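Local coordinates for circadian clock oscillator protein KaiA (PDB 1R5Q), which probably stimulates autophosphorylation of KaiC, with which it and KaiB form the main circadian oscillator of cyanobacteria, at residues I40-F44 and H91-Y96; K15-R19 and H57-E63. One frame throughout, in Å; residues are numbered along the deposited sequence.

Interaction 1 (I40-F44 and H91-Y96)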
loop_
_atom_site.group_PDB
_atom_site.type_symbol
_atom_site.label_atom_id
_atom_site.label_comp_id
_atom_site.label_asym_id
_atom_site.label_seq_id
_atom_site.Cartn_x
_atom_site.Cartn_y
_atom_site.Cartn_z
ATOM N N ILE A 40 -2.110 -6.208 3.475
ATOM C CA ILE A 40 -3.267 -5.877 4.298
ATOM C C ILE A 40 -3.137 -6.455 5.720
ATOM O O ILE A 40 -3.369 -5.765 6.708
ATOM C CB ILE A 40 -4.564 -6.393 3.640
ATOM C CG1 ILE A 40 -4.795 -5.634 2.319
ATOM C CG2 ILE A 40 -5.751 -6.230 4.587
ATOM C CD1 ILE A 40 -4.762 -4.093 2.445
ATOM N N ASN A 41 -2.744 -7.717 5.807
ATOM C CA ASN A 41 -2.611 -8.364 7.107
ATOM C C ASN A 41 -1.547 -7.673 7.972
ATOM O O ASN A 41 -1.699 -7.562 9.191
ATOM C CB ASN A 41 -2.300 -9.850 6.893
ATOM C CG ASN A 41 -2.356 -10.657 8.183
ATOM O OD1 ASN A 41 -1.321 -11.005 8.748
ATOM N ND2 ASN A 41 -3.569 -10.961 8.649
ATOM N N ALA A 42 -0.491 -7.175 7.344
ATOM C CA ALA A 42 0.570 -6.505 8.080
ATOM C C ALA A 42 0.155 -5.144 8.621
ATOM O O ALA A 42 0.466 -4.830 9.767
ATOM C CB ALA A 42 1.828 -6.358 7.202
ATOM N N VAL A 43 -0.524 -4.319 7.810
ATOM C CA VAL A 43 -0.943 -2.995 8.278
ATOM C C VAL A 43 -2.051 -3.167 9.313
ATOM O O VAL A 43 -2.192 -2.354 10.229
ATOM C CB VAL A 43 -1.448 -2.068 7.108
ATOM C CG1 VAL A 43 -0.329 -1.837 6.101
ATOM C CG2 VAL A 43 -2.616 -2.690 6.405
ATOM N N PHE A 44 -2.823 -4.238 9.141
ATOM C CA PHE A 44 -3.919 -4.618 10.030
ATOM C C PHE A 44 -3.305 -5.012 11.386
ATOM O O PHE A 44 -3.678 -4.483 12.420
ATOM C CB PHE A 44 -4.637 -5.812 9.414
ATOM C CG PHE A 44 -5.783 -6.355 10.231
ATOM C CD1 PHE A 44 -6.852 -5.544 10.598
ATOM C CD2 PHE A 44 -5.823 -7.704 10.565
ATOM C CE1 PHE A 44 -7.947 -6.068 11.279
ATOM C CE2 PHE A 44 -6.908 -8.240 11.242
ATOM C CZ PHE A 44 -7.980 -7.419 11.600
ATOM N N HIS A 91 -10.016 -3.417 0.921
ATOM C CA HIS A 91 -9.575 -4.663 1.559
ATOM C C HIS A 91 -9.281 -4.441 3.036
ATOM O O HIS A 91 -9.567 -5.290 3.868
ATOM C CB HIS A 91 -8.314 -5.221 0.888
ATOM C CG HIS A 91 -8.600 -6.037 -0.331
ATOM N ND1 HIS A 91 -8.984 -5.474 -1.528
ATOM C CD2 HIS A 91 -8.620 -7.378 -0.519
ATOM C CE1 HIS A 91 -9.229 -6.432 -2.402
ATOM N NE2 HIS A 91 -9.017 -7.598 -1.817
ATOM N N LEU A 92 -8.687 -3.301 3.358
ATOM C CA LEU A 92 -8.387 -3.025 4.748
ATOM C C LEU A 92 -9.692 -2.862 5.533
ATOM O O LEU A 92 -9.819 -3.384 6.637
ATOM C CB LEU A 92 -7.501 -1.781 4.880
ATOM C CG LEU A 92 -6.967 -1.487 6.292
ATOM C CD1 LEU A 92 -6.227 -2.723 6.835
ATOM C CD2 LEU A 92 -6.031 -0.286 6.256
ATOM N N CYS A 93 -10.659 -2.149 4.962
ATOM C CA CYS A 93 -11.952 -1.953 5.626
ATOM C C CYS A 93 -12.619 -3.280 5.963
ATOM O O CYS A 93 -13.153 -3.465 7.058
ATOM C CB CYS A 93 -12.909 -1.155 4.734
ATOM S SG CYS A 93 -12.539 0.592 4.620
ATOM N N GLU A 94 -12.593 -4.195 5.007
ATOM C CA GLU A 94 -13.211 -5.486 5.197
ATOM C C GLU A 94 -12.493 -6.319 6.253
ATOM O O GLU A 94 -13.136 -7.079 6.960
ATOM C CB GLU A 94 -13.308 -6.238 3.868
ATOM C CG GLU A 94 -14.385 -5.652 2.894
ATOM C CD GLU A 94 -15.825 -5.763 3.432
ATOM O OE1 GLU A 94 -16.487 -4.713 3.611
ATOM O OE2 GLU A 94 -16.298 -6.901 3.671
ATOM N N ALA A 95 -11.174 -6.175 6.362
ATOM C CA ALA A 95 -10.401 -6.919 7.369
ATOM C C ALA A 95 -10.907 -6.473 8.739
ATOM O O ALA A 95 -11.226 -7.289 9.608
ATOM C CB ALA A 95 -8.888 -6.607 7.230
ATOM N N TYR A 96 -10.993 -5.162 8.914
ATOM C CA TYR A 96 -11.470 -4.592 10.155
ATOM C C TYR A 96 -12.942 -4.922 10.428
ATOM O O TYR A 96 -13.301 -5.294 11.553
ATOM C CB TYR A 96 -11.254 -3.067 10.144
ATOM C CG TYR A 96 -9.862 -2.646 10.571
ATOM C CD1 TYR A 96 -9.006 -1.942 9.705
ATOM C CD2 TYR A 96 -9.406 -2.937 11.850
ATOM C CE1 TYR A 96 -7.720 -1.545 10.124
ATOM C CE2 TYR A 96 -8.140 -2.549 12.275
ATOM C CZ TYR A 96 -7.300 -1.857 11.412
ATOM O OH TYR A 96 -6.041 -1.512 11.877
HETATM O O HOH W 1 -4.270 -0.521 10.112
#
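The ring of F44 turns its edge to the face of Y96 in a T-shaped pair, the two planes 73° apart. CD1 of F44 stands over the centre of the Y96 ring, and CE1 of F44 lies 3.5 Å from Y96 CD2. One face of the F44 ring receives the methyl of A95 in a CH-pi contact, its CB 4.2 Å from the ring centroid. With CG of F44 anti to the backbone N (chi1 179°), the ring extends from its own helix far enough to meet both residues.

Aliphatic packing carries the rest. I40 spreads its branches over two residues: CG1 rests 3.8 Å from H91 CB, while CG2 meets A95 CB at 4.1 Å. L92 sends CD1 to within 3.6 Å of V43 CG2.

No direct hydrogen bond crosses the contact, but a water does. It donates to V43 O at 2.8 Å and accepts from Y96 OH at 2.7 Å, which ties the tyrosine hydroxyl to the backbone opposite. H91 instead directs ND1 to D87 O on its own helix.

Segments 40-44 and 91-96, on helices 33-45 and 82-100, cross at 58° within the helical bundle, where V43 also touches L14 of helix 8-24.

Interaction 2 (K15-R19 and H57-E63)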
loop_
_atom_site.group_PDB
_atom_site.type_symbol
_atom_site.label_atom_id
_atom_site.label_comp_id
_atom_site.label_asym_id
_atom_site.label_seq_id
_atom_site.Cartn_x
_atom_site.Cartn_y
_atom_site.Cartn_z
ATOM N N LYS A 15 6.409 0.123 2.728
ATOM C CA LYS A 15 6.523 0.962 1.544
ATOM C C LYS A 15 7.093 0.107 0.391
ATOM O O LYS A 15 6.606 0.150 -0.746
ATOM C CB LYS A 15 7.430 2.162 1.838
ATOM C CG LYS A 15 7.729 3.039 0.638
ATOM C CD LYS A 15 8.185 4.437 1.060
ATOM C CE LYS A 15 8.575 5.283 -0.149
ATOM N NZ LYS A 15 8.872 6.702 0.232
ATOM N N SER A 16 8.115 -0.683 0.698
ATOM C CA SER A 16 8.713 -1.545 -0.305
ATOM C C SER A 16 7.665 -2.507 -0.861
ATOM O O SER A 16 7.579 -2.700 -2.072
ATOM C CB SER A 16 9.891 -2.337 0.291
ATOM O OG SER A 16 10.188 -3.465 -0.517
ATOM N N ASP A 17 6.869 -3.102 0.025
ATOM C CA ASP A 17 5.835 -4.054 -0.387
ATOM C C ASP A 17 4.764 -3.405 -1.272
ATOM O O ASP A 17 4.310 -4.009 -2.259
ATOM C CB ASP A 17 5.166 -4.664 0.848
ATOM C CG ASP A 17 6.124 -5.543 1.680
ATOM O OD1 ASP A 17 5.771 -5.860 2.828
ATOM O OD2 ASP A 17 7.212 -5.924 1.191
ATOM N N TYR A 18 4.369 -2.187 -0.902
ATOM C CA TYR A 18 3.343 -1.436 -1.615
ATOM C C TYR A 18 3.866 -1.054 -2.992
ATOM O O TYR A 18 3.106 -1.034 -3.957
ATOM C CB TYR A 18 2.958 -0.163 -0.844
ATOM C CG TYR A 18 1.686 0.505 -1.353
ATOM C CD1 TYR A 18 0.434 -0.053 -1.093
ATOM C CD2 TYR A 18 1.740 1.662 -2.140
ATOM C CE1 TYR A 18 -0.747 0.527 -1.609
ATOM C CE2 TYR A 18 0.577 2.242 -2.662
ATOM C CZ TYR A 18 -0.666 1.664 -2.384
ATOM O OH TYR A 18 -1.815 2.231 -2.865
ATOM N N ARG A 19 5.160 -0.745 -3.077
ATOM C CA ARG A 19 5.769 -0.388 -4.363
ATOM C C ARG A 19 5.566 -1.563 -5.327
ATOM O O ARG A 19 5.136 -1.384 -6.465
ATOM C CB ARG A 19 7.273 -0.106 -4.203
ATOM C CG ARG A 19 7.986 0.118 -5.542
ATOM C CD ARG A 19 9.499 0.250 -5.395
ATOM N NE ARG A 19 9.884 1.481 -4.712
ATOM C CZ ARG A 19 10.404 1.511 -3.488
ATOM N NH1 ARG A 19 10.601 0.370 -2.824
ATOM N NH2 ARG A 19 10.725 2.676 -2.926
ATOM N N HIS A 57 1.551 5.738 -0.418
ATOM C CA HIS A 57 1.058 5.779 -1.801
ATOM C C HIS A 57 1.631 7.009 -2.545
ATOM O O HIS A 57 2.269 6.877 -3.594
ATOM C CB HIS A 57 -0.479 5.873 -1.814
ATOM C CG HIS A 57 -1.071 5.890 -3.192
ATOM N ND1 HIS A 57 -1.373 4.737 -3.890
ATOM C CD2 HIS A 57 -1.396 6.921 -4.010
ATOM C CE1 HIS A 57 -1.856 5.058 -5.078
ATOM N NE2 HIS A 57 -1.880 6.377 -5.176
ATOM N N MET A 58 1.385 8.196 -1.992
ATOM C CA MET A 58 1.855 9.439 -2.590
ATOM C C MET A 58 3.377 9.499 -2.754
ATOM O O MET A 58 3.888 9.996 -3.761
ATOM C CB MET A 58 1.384 10.631 -1.755
ATOM C CG MET A 58 -0.128 10.781 -1.708
ATOM S SD MET A 58 -0.887 10.624 -3.357
ATOM C CE MET A 58 -0.544 12.288 -4.054
ATOM N N GLU A 59 4.107 8.996 -1.769
ATOM C CA GLU A 59 5.553 9.018 -1.854
ATOM C C GLU A 59 6.045 8.167 -3.022
ATOM O O GLU A 59 6.960 8.569 -3.746
ATOM C CB GLU A 59 6.174 8.512 -0.551
ATOM C CG GLU A 59 5.952 9.446 0.629
ATOM C CD GLU A 59 6.726 9.014 1.865
ATOM O OE1 GLU A 59 7.461 7.994 1.791
ATOM O OE2 GLU A 59 6.598 9.698 2.906
ATOM N N LEU A 60 5.442 6.994 -3.195
ATOM C CA LEU A 60 5.832 6.106 -4.277
ATOM C C LEU A 60 5.437 6.707 -5.622
ATOM O O LEU A 60 6.156 6.539 -6.616
ATOM C CB LEU A 60 5.207 4.721 -4.073
ATOM C CG LEU A 60 5.883 3.979 -2.914
ATOM C CD1 LEU A 60 5.041 2.785 -2.457
ATOM C CD2 LEU A 60 7.278 3.510 -3.378
ATOM N N ILE A 61 4.314 7.419 -5.651
ATOM C CA ILE A 61 3.877 8.051 -6.891
ATOM C C ILE A 61 4.930 9.105 -7.270
ATOM O O ILE A 61 5.279 9.238 -8.445
ATOM C CB ILE A 61 2.488 8.721 -6.744
ATOM C CG1 ILE A 61 1.393 7.660 -6.595
ATOM C CG2 ILE A 61 2.180 9.590 -7.950
ATOM C CD1 ILE A 61 1.356 6.601 -7.675
ATOM N N ASP A 62 5.452 9.829 -6.275
ATOM C CA ASP A 62 6.472 10.848 -6.550
ATOM C C ASP A 62 7.739 10.216 -7.107
ATOM O O ASP A 62 8.318 10.730 -8.073
ATOM C CB ASP A 62 6.815 11.655 -5.294
ATOM C CG ASP A 62 5.804 12.756 -5.010
ATOM O OD1 ASP A 62 5.004 13.073 -5.917
ATOM O OD2 ASP A 62 5.813 13.308 -3.880
ATOM N N GLU A 63 8.166 9.116 -6.482
ATOM C CA GLU A 63 9.344 8.372 -6.916
ATOM C C GLU A 63 9.152 7.907 -8.356
ATOM O O GLU A 63 10.033 8.101 -9.195
ATOM C CB GLU A 63 9.583 7.161 -6.004
ATOM C CG GLU A 63 10.252 7.523 -4.687
ATOM C CD GLU A 63 10.264 6.390 -3.665
ATOM O OE1 GLU A 63 10.396 5.202 -4.058
ATOM O OE2 GLU A 63 10.153 6.710 -2.455
#
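The ammonium of K15 is held by two carboxylates: NZ lies 2.5 Å from E59 OE1, a salt bridge shorter than usual, so its exact length is doubtful. A weak one joins K15 NZ to E63 OE2 at 3.0 Å. K15 reaches them as an extended chain, running across the E59 side chain and meeting E63 head-on. The other oxygen of E63 serves R19. NH2 of R19 donates to E63 OE1 at 2.8 Å, nearly straight at 170°, lying on the syn lone pair, and the guanidinium and carboxylate planes are close to coplanar. E63 therefore joins both cations in one network, which probably favours its ionised form.

This salt-bridge network lies along one flank of a crossing between two helices of the four-helix bundle, with L60 wedged beneath it. CD2 of L60 covers one face of the R19 guanidinium, 3.6 Å from R19 NE, and its other methyl, CD1, meets Y18 CD2 at the ring edge, 3.5 Å away. An alanine in place of R19 would probably leave E63 OE1 without its guanidinium partner and strip the flat group from L60 CD2.

Farther into the protein, Y18 OH and H57 ND1 share a hydrogen bond of 2.7 Å, the rings touching along their edges. CG of Y18 is anti to the backbone N (chi1 -167°), which carries the ring toward H57; L85 of helix 82-100 touches both side chains.

Overall arrangement
From the N terminus, helix 8-24 supplies the first half of interaction 2, and helix 33-45 follows with the first half of interaction 1. Helix 50-67 then returns to close the loop begun at 15-19, 38 residues on, and only afterwards does helix 82-100 close the loop begun at 40-44. The segments alternate, so the two loops cross, and each joins one helix to the next but one in the chain. The centres of the two contacts are about 18 Å apart, on opposite sides of the centre of the chain, and their nearest atoms are about 6 Å apart, so the two do not touch. Between them the two contacts engage all four helices, one mainly through apolar and aromatic packing, the other with charges added.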